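Polymeric Immunoglobulin Receptor (Oncorhynchus mykiss, PDB 5F1S) probably binds polymeric immunoglobulins through its immunoglobulin-like ectodomain and carries them to mucosal surfaces in trout. Local coordinates at residues E143-S149 with W193-G199; R1-V5 with I18-G23; G123-V129 with L183-R188; G6-E12 with L106-Q112. All blocks are in the same frame, centred on the assembly; numbering follows the deposited sequence.

Contact 1: residues E143-S149 with W193-G199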
loop_
_atom_site.group_PDB
_atom_site.type_symbol
_atom_site.label_atom_id
_atom_site.label_comp_id
_atom_site.label_asym_id
_atom_site.label_seq_id
_atom_site.Cartn_x
_atom_site.Cartn_y
_atom_site.Cartn_z
ATOM N N GLU A 143 -13.040 -8.823 13.379
ATOM C CA GLU A 143 -13.151 -10.091 12.698
ATOM C C GLU A 143 -13.087 -9.802 11.198
ATOM O O GLU A 143 -13.591 -8.775 10.732
ATOM C CB GLU A 143 -14.452 -10.812 13.067
ATOM C CG GLU A 143 -15.671 -10.131 12.633
ATOM C CD GLU A 143 -16.913 -10.900 13.033
ATOM O OE1 GLU A 143 -16.834 -11.745 13.971
ATOM O OE2 GLU A 143 -17.952 -10.662 12.389
ATOM N N LYS A 144 -12.431 -10.682 10.463
ATOM C CA LYS A 144 -12.328 -10.556 9.011
ATOM C C LYS A 144 -13.305 -11.520 8.351
ATOM O O LYS A 144 -13.559 -12.607 8.875
ATOM C CB LYS A 144 -10.914 -10.871 8.568
ATOM C CG LYS A 144 -9.835 -10.082 9.329
ATOM C CD LYS A 144 -10.126 -8.613 9.307
ATOM C CE LYS A 144 -8.973 -7.805 9.840
ATOM N NZ LYS A 144 -8.525 -8.128 11.249
ATOM N N ARG A 145 -13.823 -11.151 7.170
ATOM C CA ARG A 145 -14.780 -12.031 6.513
ATOM C C ARG A 145 -14.552 -12.122 5.010
ATOM O O ARG A 145 -13.966 -11.237 4.381
ATOM C CB ARG A 145 -16.226 -11.626 6.774
ATOM C CG ARG A 145 -16.546 -10.244 6.885
ATOM C CD ARG A 145 -17.965 -10.061 7.508
ATOM N NE ARG A 145 -18.628 -9.003 6.776
ATOM C CZ ARG A 145 -18.429 -7.709 7.004
ATOM N NH1 ARG A 145 -17.619 -7.332 7.971
ATOM N NH2 ARG A 145 -19.054 -6.792 6.274
ATOM N N TRP A 146 -14.957 -13.268 4.479
ATOM C CA TRP A 146 -14.959 -13.572 3.053
ATOM C C TRP A 146 -16.388 -13.944 2.683
ATOM O O TRP A 146 -16.953 -14.875 3.274
ATOM C CB TRP A 146 -13.992 -14.699 2.765
ATOM C CG TRP A 146 -14.012 -15.259 1.380
ATOM C CD1 TRP A 146 -14.522 -16.452 0.984
ATOM C CD2 TRP A 146 -13.451 -14.646 0.202
ATOM N NE1 TRP A 146 -14.294 -16.639 -0.388
ATOM C CE2 TRP A 146 -13.663 -15.527 -0.877
ATOM C CE3 TRP A 146 -12.789 -13.439 -0.031
ATOM C CZ2 TRP A 146 -13.219 -15.250 -2.193
ATOM C CZ3 TRP A 146 -12.362 -13.152 -1.353
ATOM C CH2 TRP A 146 -12.578 -14.057 -2.393
ATOM N N CYS A 147 -16.999 -13.173 1.779
ATOM C CA CYS A 147 -18.406 -13.291 1.463
ATOM C C CYS A 147 -18.590 -13.377 -0.046
ATOM O O CYS A 147 -17.877 -12.718 -0.819
ATOM C CB CYS A 147 -19.218 -12.087 1.991
ATOM S SG CYS A 147 -18.742 -11.612 3.730
ATOM N N ARG A 148 -19.586 -14.146 -0.463
ATOM C CA ARG A 148 -19.970 -14.143 -1.874
ATOM C C ARG A 148 -20.923 -12.976 -2.112
ATOM O O ARG A 148 -21.871 -12.777 -1.357
ATOM C CB ARG A 148 -20.618 -15.479 -2.280
ATOM C CG ARG A 148 -20.884 -15.544 -3.807
ATOM C CD ARG A 148 -21.005 -16.955 -4.342
ATOM N NE ARG A 148 -21.551 -16.918 -5.700
ATOM C CZ ARG A 148 -20.839 -17.079 -6.802
ATOM N NH1 ARG A 148 -19.547 -17.294 -6.735
ATOM N NH2 ARG A 148 -21.414 -17.018 -7.983
ATOM N N SER A 149 -20.673 -12.192 -3.170
ATOM C CA SER A 149 -21.501 -11.048 -3.473
ATOM C C SER A 149 -22.964 -11.454 -3.677
ATOM O O SER A 149 -23.282 -12.421 -4.368
ATOM C CB SER A 149 -20.961 -10.337 -4.732
ATOM O OG SER A 149 -21.722 -9.185 -5.031
ATOM N N TRP A 193 -18.099 -12.814 -8.134
ATOM C CA TRP A 193 -17.671 -11.738 -7.268
ATOM C C TRP A 193 -17.815 -12.093 -5.793
ATOM O O TRP A 193 -18.834 -12.668 -5.368
ATOM C CB TRP A 193 -18.487 -10.491 -7.557
ATOM C CG TRP A 193 -18.077 -9.779 -8.818
ATOM C CD1 TRP A 193 -18.740 -9.767 -10.025
ATOM C CD2 TRP A 193 -16.906 -8.975 -8.987
ATOM N NE1 TRP A 193 -18.032 -9.002 -10.924
ATOM C CE2 TRP A 193 -16.908 -8.509 -10.322
ATOM C CE3 TRP A 193 -15.848 -8.605 -8.145
ATOM C CZ2 TRP A 193 -15.900 -7.674 -10.819
ATOM C CZ3 TRP A 193 -14.844 -7.789 -8.648
ATOM C CH2 TRP A 193 -14.891 -7.321 -9.979
ATOM N N TYR A 194 -16.823 -11.646 -5.026
ATOM C CA TYR A 194 -16.703 -11.871 -3.588
ATOM C C TYR A 194 -16.285 -10.575 -2.917
ATOM O O TYR A 194 -15.853 -9.618 -3.566
ATOM C CB TYR A 194 -15.645 -12.928 -3.267
ATOM C CG TYR A 194 -16.028 -14.305 -3.741
ATOM C CD1 TYR A 194 -16.621 -15.216 -2.860
ATOM C CD2 TYR A 194 -15.835 -14.685 -5.088
ATOM C CE1 TYR A 194 -16.997 -16.469 -3.288
ATOM C CE2 TYR A 194 -16.217 -15.932 -5.540
ATOM C CZ TYR A 194 -16.789 -16.836 -4.620
ATOM O OH TYR A 194 -17.185 -18.085 -5.002
ATOM N N TRP A 195 -16.310 -10.593 -1.589
ATOM C CA TRP A 195 -15.852 -9.487 -0.776
ATOM C C TRP A 195 -14.846 -9.980 0.252
ATOM O O TRP A 195 -15.094 -11.002 0.912
ATOM C CB TRP A 195 -17.006 -8.835 -0.025
ATOM C CG TRP A 195 -18.091 -8.233 -0.788
ATOM C CD1 TRP A 195 -19.355 -8.718 -0.900
ATOM C CD2 TRP A 195 -18.049 -7.029 -1.538
ATOM N NE1 TRP A 195 -20.124 -7.863 -1.664
ATOM C CE2 TRP A 195 -19.355 -6.804 -2.042
ATOM C CE3 TRP A 195 -17.062 -6.091 -1.806
ATOM C CZ2 TRP A 195 -19.668 -5.719 -2.840
ATOM C CZ3 TRP A 195 -17.404 -4.961 -2.592
ATOM C CH2 TRP A 195 -18.687 -4.795 -3.077
ATOM N N CYS A 196 -13.726 -9.251 0.380
ATOM C CA CYS A 196 -12.924 -9.200 1.605
ATOM C C CYS A 196 -13.532 -8.096 2.447
ATOM O O CYS A 196 -13.725 -6.997 1.949
ATOM C CB CYS A 196 -11.443 -8.847 1.332
ATOM S SG CYS A 196 -10.510 -9.955 0.359
ATOM N N ALA A 197 -13.809 -8.345 3.734
ATOM C CA ALA A 197 -14.486 -7.298 4.484
ATOM C C ALA A 197 -14.062 -7.336 5.946
ATOM O O ALA A 197 -13.589 -8.349 6.451
ATOM C CB ALA A 197 -16.033 -7.375 4.441
ATOM N N ALA A 198 -14.139 -6.171 6.557
ATOM C CA ALA A 198 -13.890 -6.004 7.988
ATOM C C ALA A 198 -14.700 -4.800 8.425
ATOM O O ALA A 198 -14.726 -3.779 7.732
ATOM C CB ALA A 198 -12.402 -5.840 8.295
ATOM N N GLY A 199 -15.405 -4.917 9.545
ATOM C CA GLY A 199 -16.294 -3.811 9.864
ATOM C C GLY A 199 -17.244 -3.516 8.722
ATOM O O GLY A 199 -17.804 -4.421 8.101
HETATM O O HOH W 1 -15.480 -7.147 11.104
#
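W146 and Y194 put their rings almost parallel, planes 6° apart, but slid until little of one ring lies over the other. W146 CZ2 comes within 3.3 Å of Y194 CG, while Y194 CB lies over the six-membered indole ring in a CH-pi contact, 3.7 Å from its centroid. With CG anti to the backbone N (chi1 172°), the indole leads across toward this diagonal neighbour. C196 SG approaches the indole edge, 4.1 Å from W146 CZ3. On the other face of the sheet, C147 and W195 form a hydrogen-bonded antiparallel pair, W195 N lying 2.8 Å from C147 O. Beside them the small A197 lets the R145 guanidinium lie flat over its methyl, A197 CB being 3.5 Å from R145 CZ. At the polar edge R145 points its guanidinium end-on at G199 O, with R145 NH1 on a lone pair at 2.9 Å and NH2 nearly along the C=O axis at 3.2 Å. These are the C and F strands of an immunoglobulin V-type domain. C196 is joined to C133 across the sandwich and C147 to C155, Y194 OH reaches D190 O as in a tyrosine corner, and strands 156-157 and 201-210 continue the sheet.

Contact 2: residues R1-V5 with I18-G23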
loop_
_atom_site.group_PDB
_atom_site.type_symbol
_atom_site.label_atom_id
_atom_site.label_comp_id
_atom_site.label_asym_id
_atom_site.label_seq_id
_atom_site.Cartn_x
_atom_site.Cartn_y
_atom_site.Cartn_z
ATOM N N ARG A 1 17.336 19.105 -12.733
ATOM C CA ARG A 1 16.208 18.118 -12.842
ATOM C C ARG A 1 16.144 17.234 -11.588
ATOM O O ARG A 1 17.142 16.613 -11.228
ATOM C CB ARG A 1 16.400 17.235 -14.055
ATOM C CG ARG A 1 15.200 16.355 -14.370
ATOM C CD ARG A 1 15.413 15.597 -15.683
ATOM N NE ARG A 1 14.294 14.709 -16.009
ATOM C CZ ARG A 1 13.129 15.110 -16.513
ATOM N NH1 ARG A 1 12.896 16.398 -16.761
ATOM N NH2 ARG A 1 12.186 14.210 -16.765
ATOM N N VAL A 2 14.998 17.218 -10.941
ATOM C CA VAL A 2 14.701 16.328 -9.819
ATOM C C VAL A 2 13.352 15.702 -10.116
ATOM O O VAL A 2 12.447 16.404 -10.560
ATOM C CB VAL A 2 14.650 17.078 -8.480
ATOM C CG1 VAL A 2 14.165 16.136 -7.360
ATOM C CG2 VAL A 2 16.025 17.710 -8.206
ATOM N N THR A 3 13.243 14.395 -9.949
ATOM C CA THR A 3 12.009 13.694 -10.292
ATOM C C THR A 3 11.708 12.649 -9.229
ATOM O O THR A 3 12.599 12.133 -8.548
ATOM C CB THR A 3 12.088 12.999 -11.651
ATOM O OG1 THR A 3 13.121 12.023 -11.641
ATOM C CG2 THR A 3 12.450 13.969 -12.747
ATOM N N THR A 4 10.443 12.265 -9.169
ATOM C CA THR A 4 10.040 11.263 -8.218
ATOM C C THR A 4 8.854 10.503 -8.803
ATOM O O THR A 4 8.515 10.650 -9.983
ATOM C CB THR A 4 9.733 11.895 -6.854
ATOM O OG1 THR A 4 9.526 10.886 -5.885
ATOM C CG2 THR A 4 8.465 12.765 -6.876
ATOM N N VAL A 5 8.294 9.627 -8.002
ATOM C CA VAL A 5 7.229 8.738 -8.449
ATOM C C VAL A 5 5.901 9.479 -8.517
ATOM O O VAL A 5 5.759 10.585 -7.994
ATOM C CB VAL A 5 7.097 7.529 -7.516
ATOM C CG1 VAL A 5 8.402 6.695 -7.531
ATOM C CG2 VAL A 5 6.800 7.979 -6.080
ATOM N N ILE A 18 10.341 6.399 -1.012
ATOM C CA ILE A 18 10.164 7.328 -2.121
ATOM C C ILE A 18 11.544 7.661 -2.679
ATOM O O ILE A 18 12.344 8.282 -1.969
ATOM C CB ILE A 18 9.443 8.608 -1.672
ATOM C CG1 ILE A 18 8.044 8.200 -1.198
ATOM C CG2 ILE A 18 9.388 9.603 -2.784
ATOM C CD1 ILE A 18 7.390 9.250 -0.368
ATOM N N PRO A 19 11.820 7.346 -3.946
ATOM C CA PRO A 19 13.058 7.833 -4.593
ATOM C C PRO A 19 12.900 9.245 -5.123
ATOM O O PRO A 19 11.998 9.526 -5.932
ATOM C CB PRO A 19 13.259 6.842 -5.746
ATOM C CG PRO A 19 11.804 6.514 -6.177
ATOM C CD PRO A 19 11.024 6.500 -4.872
ATOM N N CYS A 20 13.888 10.078 -4.811
ATOM C CA CYS A 20 14.030 11.410 -5.367
ATOM C C CYS A 20 15.290 11.385 -6.210
ATOM O O CYS A 20 16.400 11.522 -5.665
ATOM C CB CYS A 20 14.144 12.459 -4.264
ATOM S SG CYS A 20 12.668 12.646 -3.181
ATOM N N HIS A 21 15.121 11.224 -7.516
ATOM C CA HIS A 21 16.246 11.140 -8.435
ATOM C C HIS A 21 16.656 12.550 -8.857
ATOM O O HIS A 21 15.829 13.450 -8.987
ATOM C CB HIS A 21 15.933 10.288 -9.673
ATOM C CG HIS A 21 15.931 8.804 -9.404
ATOM N ND1 HIS A 21 17.051 8.002 -9.538
ATOM C CD2 HIS A 21 14.941 7.995 -8.987
ATOM C CE1 HIS A 21 16.735 6.756 -9.225
ATOM N NE2 HIS A 21 15.455 6.729 -8.910
ATOM N N TYR A 22 17.954 12.745 -9.052
ATOM C CA TYR A 22 18.419 14.084 -9.378
ATOM C C TYR A 22 19.571 14.028 -10.366
ATOM O O TYR A 22 20.256 13.017 -10.514
ATOM C CB TYR A 22 18.856 14.848 -8.146
ATOM C CG TYR A 22 19.843 14.146 -7.273
ATOM C CD1 TYR A 22 21.207 14.282 -7.490
ATOM C CD2 TYR A 22 19.431 13.350 -6.212
ATOM C CE1 TYR A 22 22.142 13.667 -6.640
ATOM C CE2 TYR A 22 20.372 12.695 -5.364
ATOM C CZ TYR A 22 21.729 12.894 -5.599
ATOM O OH TYR A 22 22.675 12.344 -4.758
ATOM N N GLY A 23 19.770 15.144 -11.040
ATOM C CA GLY A 23 20.790 15.214 -12.052
ATOM C C GLY A 23 22.172 15.212 -11.429
ATOM O O GLY A 23 22.355 15.576 -10.262
#
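T4 turns OG1 away from its own backbone N, trans across CA-CB (chi1 -172°), which brings the hydroxyl to donate a hydrogen bond to P19 O, 2.8 Å from T4 OG1. The donor stands 41° above the carbonyl plane. V2 likewise sets CG1 trans to N, leaving CG2 to rest 4.0 Å from Y22 CB. T3 and H21 form the hydrogen-bonded antiparallel pair, T3 N giving to H21 O and H21 N to T3 O, both at 2.9 Å. Beyond it P19, having no N-H, cannot complete another hydrogen-bonded pair; threonine suits the next position because its side chain supplies a bond while the main chain departs. A valine at T4 would keep the branched shape but would probably leave P19 O without this donor and set a methyl against it. V5 CG1 then packs on the proline ring, 3.7 Å from P19 CG. The short strand 2-3 edges the sheet, strand 16-22 pairs onward with 72-77, and C20 is joined to C90 in the facing sheet, where V2 touches V92 and A104.

Contact 3: residues G123-V129 with L183-R188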
loop_
_atom_site.group_PDB
_atom_site.type_symbol
_atom_site.label_atom_id
_atom_site.label_comp_id
_atom_site.label_asym_id
_atom_site.label_seq_id
_atom_site.Cartn_x
_atom_site.Cartn_y
_atom_site.Cartn_z
ATOM N N GLY A 123 -8.055 -19.682 -11.628
ATOM C CA GLY A 123 -7.430 -20.986 -11.482
ATOM C C GLY A 123 -8.299 -22.071 -12.083
ATOM O O GLY A 123 -9.521 -21.938 -12.193
ATOM N N GLU A 124 -7.647 -23.164 -12.450
ATOM C CA GLU A 124 -8.348 -24.309 -12.997
ATOM C C GLU A 124 -9.191 -24.968 -11.929
ATOM O O GLU A 124 -8.795 -25.037 -10.763
ATOM C CB GLU A 124 -7.357 -25.345 -13.526
ATOM C CG GLU A 124 -6.639 -24.929 -14.755
ATOM C CD GLU A 124 -6.031 -26.106 -15.491
ATOM O OE1 GLU A 124 -6.133 -27.269 -14.994
ATOM O OE2 GLU A 124 -5.469 -25.836 -16.574
ATOM N N GLU A 125 -10.350 -25.461 -12.339
ATOM C CA GLU A 125 -11.164 -26.291 -11.474
ATOM C C GLU A 125 -10.310 -27.393 -10.853
ATOM O O GLU A 125 -9.458 -27.995 -11.515
ATOM C CB GLU A 125 -12.304 -26.893 -12.265
ATOM C CG GLU A 125 -13.166 -27.812 -11.497
ATOM C CD GLU A 125 -14.435 -28.072 -12.235
ATOM O OE1 GLU A 125 -15.417 -27.311 -12.050
ATOM O OE2 GLU A 125 -14.442 -29.036 -13.017
ATOM N N GLY A 126 -10.505 -27.603 -9.555
ATOM C CA GLY A 126 -9.767 -28.598 -8.811
ATOM C C GLY A 126 -8.442 -28.149 -8.236
ATOM O O GLY A 126 -7.802 -28.931 -7.515
ATOM N N THR A 127 -8.011 -26.927 -8.504
ATOM C CA THR A 127 -6.780 -26.410 -7.945
ATOM C C THR A 127 -7.088 -25.375 -6.865
ATOM O O THR A 127 -8.248 -25.050 -6.608
ATOM C CB THR A 127 -5.913 -25.788 -9.037
ATOM O OG1 THR A 127 -6.519 -24.561 -9.470
ATOM C CG2 THR A 127 -5.805 -26.754 -10.243
ATOM N N SER A 128 -6.023 -24.897 -6.206
ATOM C CA SER A 128 -6.151 -23.964 -5.094
ATOM C C SER A 128 -5.684 -22.592 -5.524
ATOM O O SER A 128 -4.728 -22.468 -6.286
ATOM C CB SER A 128 -5.315 -24.376 -3.874
ATOM O OG SER A 128 -5.801 -25.587 -3.356
ATOM N N VAL A 129 -6.330 -21.558 -4.973
ATOM C CA VAL A 129 -5.867 -20.189 -5.157
ATOM C C VAL A 129 -5.957 -19.467 -3.826
ATOM O O VAL A 129 -6.702 -19.865 -2.926
ATOM C CB VAL A 129 -6.666 -19.431 -6.240
ATOM C CG1 VAL A 129 -6.415 -20.074 -7.573
ATOM C CG2 VAL A 129 -8.155 -19.417 -5.927
ATOM N N LEU A 183 -8.836 -20.660 -1.228
ATOM C CA LEU A 183 -9.880 -21.499 -1.804
ATOM C C LEU A 183 -9.205 -22.809 -2.194
ATOM O O LEU A 183 -8.373 -22.836 -3.103
ATOM C CB LEU A 183 -10.516 -20.813 -3.009
ATOM C CG LEU A 183 -10.901 -19.354 -2.730
ATOM C CD1 LEU A 183 -11.613 -18.720 -3.928
ATOM C CD2 LEU A 183 -11.796 -19.269 -1.594
ATOM N N LYS A 184 -9.523 -23.883 -1.462
ATOM C CA LYS A 184 -8.664 -25.056 -1.450
ATOM C C LYS A 184 -8.858 -25.929 -2.677
ATOM O O LYS A 184 -7.893 -26.560 -3.140
ATOM C CB LYS A 184 -8.926 -25.865 -0.181
ATOM C CG LYS A 184 -8.028 -25.454 0.963
ATOM C CD LYS A 184 -8.749 -25.449 2.306
ATOM C CE LYS A 184 -8.880 -26.797 2.904
ATOM N NZ LYS A 184 -9.001 -26.692 4.393
ATOM N N GLY A 185 -10.071 -25.978 -3.217
ATOM C CA GLY A 185 -10.304 -26.778 -4.405
ATOM C C GLY A 185 -11.451 -26.240 -5.235
ATOM O O GLY A 185 -12.621 -26.563 -5.011
ATOM N N LEU A 186 -11.105 -25.420 -6.216
ATOM C CA LEU A 186 -12.100 -24.635 -6.940
ATOM C C LEU A 186 -13.091 -25.523 -7.676
ATOM O O LEU A 186 -12.718 -26.511 -8.297
ATOM C CB LEU A 186 -11.391 -23.718 -7.942
ATOM C CG LEU A 186 -10.546 -22.582 -7.328
ATOM C CD1 LEU A 186 -9.617 -22.012 -8.343
ATOM C CD2 LEU A 186 -11.413 -21.453 -6.729
ATOM N N ALA A 187 -14.357 -25.145 -7.614
ATOM C CA ALA A 187 -15.399 -25.720 -8.444
ATOM C C ALA A 187 -15.918 -24.624 -9.361
ATOM O O ALA A 187 -15.873 -23.439 -9.021
ATOM C CB ALA A 187 -16.530 -26.289 -7.590
ATOM N N ARG A 188 -16.398 -25.011 -10.544
ATOM C CA ARG A 188 -16.735 -23.977 -11.505
ATOM C C ARG A 188 -17.873 -23.107 -11.038
ATOM O O ARG A 188 -17.939 -21.938 -11.436
ATOM C CB ARG A 188 -17.022 -24.583 -12.884
ATOM C CG ARG A 188 -15.800 -24.347 -13.783
ATOM C CD ARG A 188 -15.839 -25.076 -15.063
ATOM N NE ARG A 188 -15.589 -26.496 -14.884
ATOM C CZ ARG A 188 -15.497 -27.346 -15.909
ATOM N NH1 ARG A 188 -15.625 -26.894 -17.141
ATOM N NH2 ARG A 188 -15.297 -28.642 -15.696
HETATM O O HOH W 2 -6.798 -28.565 -4.739
#
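E125 and R188 meet at about a right angle, in a side-on salt bridge. The glutamate is extended, with CG trans to N (chi1 177°), and its carboxylate reaches past L186 O to the arginine. R188 bends at chi3 (-74°), which turns NE to E125 OE1 at 3.0 Å and NH2 to OE2 at 2.8 Å. Both nitrogens come from above the carboxylate plane, the two flat groups being 64° apart, whereas R188 N uses the anti lone pair of E125 OE1 at 2.9 Å. An alanine at E125 would remove the carboxylate, and would probably leave the R188 guanidinium without this mate and freer to swing. Between the charged pair and the strand end, L186 lays CD1 3.8 Å from V129 CG1, methyl against methyl of two branched side chains. The type II turn E124-T127 is braced by T127 OG1, 2.7 Å from E124 O on a lone pair, and G126 suits its positive phi. Main-chain bonds G126 N to L186 O and L186 N to T127 O hold turn and loop together. With OE1 accepting twice and OE2 once, the carboxylate is fixed by side chain and backbone alike, and the arginine's charge probably helps to keep it ionised at the surface.

Contact 4: residues G6-E12 with L106-Q112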
loop_
_atom_site.group_PDB
_atom_site.type_symbol
_atom_site.label_atom_id
_atom_site.label_comp_id
_atom_site.label_asym_id
_atom_site.label_seq_id
_atom_site.Cartn_x
_atom_site.Cartn_y
_atom_site.Cartn_z
ATOM N N GLY A 6 4.882 8.814 -9.081
ATOM C CA GLY A 6 3.578 9.428 -9.174
ATOM C C GLY A 6 2.813 9.341 -7.872
ATOM O O GLY A 6 3.246 8.729 -6.908
ATOM N N ASP A 7 1.645 9.975 -7.850
ATOM C CA ASP A 7 0.897 10.084 -6.600
ATOM C C ASP A 7 0.617 8.690 -6.045
ATOM O O ASP A 7 0.417 7.733 -6.790
ATOM C CB ASP A 7 -0.408 10.844 -6.823
ATOM C CG ASP A 7 -0.180 12.261 -7.274
ATOM O OD1 ASP A 7 0.914 12.827 -7.024
ATOM O OD2 ASP A 7 -1.123 12.844 -7.847
ATOM N N LEU A 8 0.650 8.577 -4.731
ATOM C CA LEU A 8 0.601 7.289 -4.036
ATOM C C LEU A 8 -0.648 7.234 -3.199
ATOM O O LEU A 8 -1.070 8.248 -2.642
ATOM C CB LEU A 8 1.794 7.077 -3.042
ATOM C CG LEU A 8 3.241 7.137 -3.498
ATOM C CD1 LEU A 8 4.171 7.033 -2.311
ATOM C CD2 LEU A 8 3.501 5.982 -4.450
ATOM N N ALA A 9 -1.176 6.014 -3.042
ATOM C CA ALA A 9 -2.202 5.720 -2.060
ATOM C C ALA A 9 -1.711 4.565 -1.201
ATOM O O ALA A 9 -1.216 3.565 -1.713
ATOM C CB ALA A 9 -3.542 5.377 -2.730
ATOM N N VAL A 10 -1.791 4.721 0.099
ATOM C CA VAL A 10 -1.249 3.723 0.992
ATOM C C VAL A 10 -2.216 3.541 2.150
ATOM O O VAL A 10 -2.755 4.524 2.666
ATOM C CB VAL A 10 0.140 4.166 1.481
ATOM C CG1 VAL A 10 0.043 5.490 2.214
ATOM C CG2 VAL A 10 0.733 3.140 2.385
ATOM N N LEU A 11 -2.380 2.307 2.599
ATOM C CA LEU A 11 -3.232 2.052 3.769
ATOM C C LEU A 11 -2.597 2.560 5.067
ATOM O O LEU A 11 -1.394 2.404 5.303
ATOM C CB LEU A 11 -3.484 0.557 3.913
ATOM C CG LEU A 11 -4.292 -0.118 2.821
ATOM C CD1 LEU A 11 -4.234 -1.621 2.923
ATOM C CD2 LEU A 11 -5.690 0.334 2.900
ATOM N N GLU A 12 -3.426 3.139 5.936
ATOM C CA GLU A 12 -2.944 3.686 7.199
ATOM C C GLU A 12 -2.183 2.634 7.986
ATOM O O GLU A 12 -2.611 1.488 8.108
ATOM C CB GLU A 12 -4.119 4.202 8.032
ATOM C CG GLU A 12 -3.713 5.065 9.188
ATOM C CD GLU A 12 -4.907 5.658 9.954
ATOM O OE1 GLU A 12 -5.896 4.913 10.143
ATOM O OE2 GLU A 12 -4.841 6.839 10.370
ATOM N N LEU A 106 4.846 15.219 -5.004
ATOM C CA LEU A 106 3.901 14.125 -5.205
ATOM C C LEU A 106 2.912 14.173 -4.063
ATOM O O LEU A 106 3.173 14.740 -3.002
ATOM C CB LEU A 106 4.552 12.755 -5.286
ATOM C CG LEU A 106 4.810 12.096 -3.927
ATOM C CD1 LEU A 106 5.307 10.727 -4.107
ATOM C CD2 LEU A 106 5.807 12.948 -3.204
ATOM N N HIS A 107 1.765 13.558 -4.296
ATOM C CA HIS A 107 0.707 13.545 -3.313
ATOM C C HIS A 107 0.666 12.156 -2.703
ATOM O O HIS A 107 0.787 11.169 -3.413
ATOM C CB HIS A 107 -0.671 13.884 -3.925
ATOM C CG HIS A 107 -1.758 13.992 -2.899
ATOM N ND1 HIS A 107 -2.583 12.936 -2.574
ATOM C CD2 HIS A 107 -2.123 15.019 -2.093
ATOM C CE1 HIS A 107 -3.421 13.313 -1.621
ATOM N NE2 HIS A 107 -3.156 14.570 -1.308
ATOM N N ILE A 108 0.493 12.098 -1.389
ATOM C CA ILE A 108 0.355 10.839 -0.657
ATOM C C ILE A 108 -1.031 10.837 -0.015
ATOM O O ILE A 108 -1.368 11.748 0.744
ATOM C CB ILE A 108 1.440 10.666 0.425
ATOM C CG1 ILE A 108 2.822 10.732 -0.191
ATOM C CG2 ILE A 108 1.238 9.371 1.162
ATOM C CD1 ILE A 108 4.031 10.673 0.868
ATOM N N ASN A 109 -1.837 9.835 -0.346
ATOM C CA ASN A 109 -3.187 9.702 0.209
ATOM C C ASN A 109 -3.168 8.493 1.121
ATOM O O ASN A 109 -2.964 7.372 0.654
ATOM C CB ASN A 109 -4.209 9.535 -0.918
ATOM C CG ASN A 109 -5.636 9.533 -0.399
ATOM O OD1 ASN A 109 -5.924 10.126 0.647
ATOM N ND2 ASN A 109 -6.522 8.852 -1.115
ATOM N N VAL A 110 -3.343 8.719 2.420
ATOM C CA VAL A 110 -3.290 7.649 3.401
ATOM C C VAL A 110 -4.728 7.251 3.699
ATOM O O VAL A 110 -5.507 8.061 4.199
ATOM C CB VAL A 110 -2.565 8.073 4.679
ATOM C CG1 VAL A 110 -2.435 6.868 5.622
ATOM C CG2 VAL A 110 -1.195 8.579 4.360
ATOM N N ILE A 111 -5.068 6.007 3.410
ATOM C CA ILE A 111 -6.469 5.606 3.375
ATOM C C ILE A 111 -6.781 4.615 4.483
ATOM O O ILE A 111 -5.960 3.781 4.885
ATOM C CB ILE A 111 -6.845 5.023 1.996
ATOM C CG1 ILE A 111 -5.978 3.883 1.634
ATOM C CG2 ILE A 111 -6.673 6.106 0.925
ATOM C CD1 ILE A 111 -6.326 3.297 0.221
ATOM N N GLN A 112 -8.035 4.650 4.911
ATOM C CA GLN A 112 -8.551 3.694 5.881
ATOM C C GLN A 112 -9.519 2.751 5.189
ATOM O O GLN A 112 -10.419 3.202 4.476
ATOM C CB GLN A 112 -9.234 4.431 7.021
ATOM C CG GLN A 112 -8.317 5.441 7.717
ATOM C CD GLN A 112 -9.024 6.218 8.800
ATOM O OE1 GLN A 112 -10.144 6.709 8.598
ATOM N NE2 GLN A 112 -8.367 6.375 9.935
HETATM O O HOH W 3 -2.309 10.433 -3.822
#
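L8 to L11 pair in parallel register with I108 to I111, the A'-G pairing characteristic of immunoglobulin V-type domains, in which the first strand leaves its original sheet to edge the other. The strand axes run 4.6 Å apart at 24°. The donors alternate between the two strands: L8 N gives to H107 O, N109 N to L8 O, V10 N to N109 O and I111 N to V10 O. On the face of the sandwich interior, V10 and V110 lie side by side, V10 CG1 being 4.0 Å from V110 CG2, and L8 sits by I108 and V16; branched aliphatics suit both a strand and this core. On the reverse face, L11 CD2 meets I111 CG1 at 3.8 Å. Before the strand begins, D7 OD1 takes H107 N at 2.9 Å from above its carboxylate plane. Past the other end E12 N binds I111 O, while E12 OE2 accepts from K82 N. E12 OE1 receives Q112 NE2 at 2.9 Å, an almost straight bond of 170° lying in the amide plane of the glutamine.

In the fold
From the N terminus, contact 2 closes the shortest loop, tying the first strand to 16-22. Residues 6-12 of contact 4 lie inside that loop but pair with 106-112, so the two contacts cross: one joins the start of the chain to the first sheet, the other to the facing sheet. They touch where I18 CD1 packs on I108 CD1. The second domain follows in series. Contact 3 ties the turn after strand 120-124 to the loop after 178-183; contact 1 ties strands 144-148 and 192-198 within one sheet. These cross too, and W146 NE1 packs against L183 CD2. Across the domains, contacts 4 and 1 come no nearer than about 9 Å between nearest atoms.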